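Local coordinates for programmed cell death 6-interacting protein (Homo sapiens, PDB 5WA1) that acts in endosomal sorting, membrane repair and cytokinesis, its Bro1 domain, the part crystallised here, binding the ESCRT-III subunit CHMP4C, at residues K172-A177 with L213-E218. Numbering follows the deposited sequence.
Sequences KHYQFA and LAQAQE
With CG opposite the carbonyl carbon in both residues (chi1 -77° in Tyr174, -68° in Gln215), the tyrosine ring and the glutamine chain are brought against each other between helices 164-191 and 202-226. The CB of Gln215 sits almost exactly over the middle of the ring, 3.8 Å from the centroid of Tyr174, a CH-pi contact made squarely on the face. Beyond CB the chain of Gln215 first lifts off the ring, and its extended course brings NE2 back beside the CE1 corner of Tyr174, 3.3 Å from that carbon. Ring and amide planes, 56° apart, do not stack; the backbone N of Ile26 donates to the Gln215 amide oxygen.

Beside this pair, the Ala216 methyl packs against two neighbouring residues of the other helix, its CB 3.7 Å from CB of Tyr174 and 3.6 Å from CG of Gln175. Beyond CG the Gln175 chain turns from the methyl, OE1 accepting from Lys360 N and NE2 donating to Ala171 O one turn earlier in its helix. The small methyl is consistent with the close approach, 8.0 Å, of the nearly antiparallel segment axes. Met212 and Val219 also touch the Tyr174 side chain. No hydrogen bond joins the segments: this antiparallel hairpin of consecutive helices in the Bro1 domain coheres here through dispersion and CH-pi contacts, while the glutamine amides find their partners outside the two segments.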
loop_
_atom_site.group_PDB
_atom_site.type_symbol
_atom_site.label_atom_id
_atom_site.label_comp_id
_atom_site.label_asym_id
_atom_site.label_seq_id
_atom_site.Cartn_x
_atom_site.Cartn_y
_atom_site.Cartn_z
ATOM N N LYS A 172 6.796 3.071 6.152
ATOM C CA LYS A 172 6.825 4.297 5.359
ATOM C C LYS A 172 6.335 4.053 3.937
ATOM O O LYS A 172 5.549 4.843 3.402
ATOM C CB LYS A 172 8.246 4.876 5.366
ATOM C CG LYS A 172 8.381 6.268 4.758
ATOM C CD LYS A 172 9.707 6.921 5.182
ATOM C CE LYS A 172 9.914 6.796 6.698
ATOM N NZ LYS A 172 11.264 7.250 7.146
ATOM N N HIS A 173 6.757 2.948 3.314
ATOM C CA HIS A 173 6.398 2.717 1.916
ATOM C C HIS A 173 4.935 2.303 1.743
ATOM O O HIS A 173 4.302 2.687 0.747
ATOM C CB HIS A 173 7.342 1.677 1.313
ATOM C CG HIS A 173 8.679 2.240 0.919
ATOM N ND1 HIS A 173 9.491 2.918 1.804
ATOM C CD2 HIS A 173 9.336 2.235 -0.264
ATOM C CE1 HIS A 173 10.594 3.297 1.183
ATOM N NE2 HIS A 173 10.525 2.896 -0.072
ATOM N N TYR A 174 4.375 1.537 2.689
ATOM C CA TYR A 174 2.952 1.197 2.620
ATOM C C TYR A 174 2.080 2.432 2.777
ATOM O O TYR A 174 1.065 2.570 2.088
ATOM C CB TYR A 174 2.589 0.164 3.690
ATOM C CG TYR A 174 3.011 -1.245 3.367
ATOM C CD1 TYR A 174 2.785 -1.794 2.106
ATOM C CD2 TYR A 174 3.620 -2.044 4.338
ATOM C CE1 TYR A 174 3.175 -3.098 1.814
ATOM C CE2 TYR A 174 4.011 -3.336 4.053
ATOM C CZ TYR A 174 3.790 -3.852 2.787
ATOM O OH TYR A 174 4.178 -5.141 2.496
ATOM N N GLN A 175 2.465 3.354 3.660
ATOM C CA GLN A 175 1.682 4.575 3.817
ATOM C C GLN A 175 1.815 5.476 2.595
ATOM O O GLN A 175 0.847 6.136 2.198
ATOM C CB GLN A 175 2.101 5.305 5.088
ATOM C CG GLN A 175 1.630 4.580 6.355
ATOM C CD GLN A 175 2.096 5.282 7.607
ATOM O OE1 GLN A 175 1.372 6.096 8.187
ATOM N NE2 GLN A 175 3.324 4.994 8.015
ATOM N N PHE A 176 3.004 5.521 1.989
ATOM C CA PHE A 176 3.151 6.240 0.730
ATOM C C PHE A 176 2.274 5.623 -0.355
ATOM O O PHE A 176 1.515 6.331 -1.025
ATOM C CB PHE A 176 4.614 6.255 0.282
ATOM C CG PHE A 176 4.782 6.755 -1.123
ATOM C CD1 PHE A 176 4.802 8.111 -1.380
ATOM C CD2 PHE A 176 4.827 5.868 -2.194
ATOM C CE1 PHE A 176 4.916 8.590 -2.694
ATOM C CE2 PHE A 176 4.931 6.331 -3.501
ATOM C CZ PHE A 176 4.979 7.694 -3.745
ATOM N N ALA A 177 2.366 4.301 -0.545
ATOM C CA ALA A 177 1.549 3.648 -1.562
ATOM C C ALA A 177 0.067 3.893 -1.313
ATOM O O ALA A 177 -0.686 4.193 -2.248
ATOM C CB ALA A 177 1.845 2.147 -1.606
ATOM N N LEU A 213 -2.896 0.587 3.410
ATOM C CA LEU A 213 -3.066 1.125 4.751
ATOM C C LEU A 213 -3.150 0.008 5.787
ATOM O O LEU A 213 -2.557 0.112 6.866
ATOM C CB LEU A 213 -4.305 2.013 4.810
ATOM C CG LEU A 213 -4.412 2.883 6.064
ATOM C CD1 LEU A 213 -3.398 4.016 6.017
ATOM C CD2 LEU A 213 -5.824 3.422 6.213
ATOM N N ALA A 214 -3.880 -1.075 5.473
ATOM C CA ALA A 214 -3.943 -2.229 6.373
ATOM C C ALA A 214 -2.565 -2.820 6.611
ATOM O O ALA A 214 -2.232 -3.217 7.732
ATOM C CB ALA A 214 -4.866 -3.306 5.795
ATOM N N GLN A 215 -1.751 -2.907 5.558
ATOM C CA GLN A 215 -0.450 -3.525 5.720
ATOM C C GLN A 215 0.484 -2.621 6.504
ATOM O O GLN A 215 1.307 -3.118 7.280
ATOM C CB GLN A 215 0.110 -3.920 4.350
ATOM C CG GLN A 215 -0.744 -5.064 3.794
ATOM C CD GLN A 215 -0.280 -5.682 2.481
ATOM O OE1 GLN A 215 -0.537 -6.861 2.244
ATOM N NE2 GLN A 215 0.363 -4.896 1.612
ATOM N N ALA A 216 0.334 -1.300 6.358
ATOM C CA ALA A 216 1.082 -0.381 7.210
ATOM C C ALA A 216 0.724 -0.586 8.680
ATOM O O ALA A 216 1.611 -0.646 9.537
ATOM C CB ALA A 216 0.818 1.065 6.788
ATOM N N GLN A 217 -0.575 -0.695 8.990
ATOM C CA GLN A 217 -0.995 -0.946 10.372
ATOM C C GLN A 217 -0.463 -2.285 10.875
ATOM O O GLN A 217 -0.042 -2.401 12.034
ATOM C CB GLN A 217 -2.522 -0.891 10.478
ATOM C CG GLN A 217 -3.099 -1.189 11.881
ATOM C CD GLN A 217 -2.875 -0.053 12.884
ATOM O OE1 GLN A 217 -2.584 1.079 12.503
ATOM N NE2 GLN A 217 -3.018 -0.361 14.179
ATOM N N GLU A 218 -0.447 -3.302 10.013
ATOM C CA GLU A 218 0.108 -4.588 10.417
ATOM C C GLU A 218 1.582 -4.475 10.776
ATOM O O GLU A 218 2.058 -5.138 11.707
ATOM C CB GLU A 218 -0.083 -5.617 9.301
ATOM C CG GLU A 218 0.476 -6.997 9.650
ATOM C CD GLU A 218 0.334 -7.985 8.502
ATOM O OE1 GLU A 218 -0.202 -7.593 7.451
ATOM O OE2 GLU A 218 0.755 -9.150 8.650
#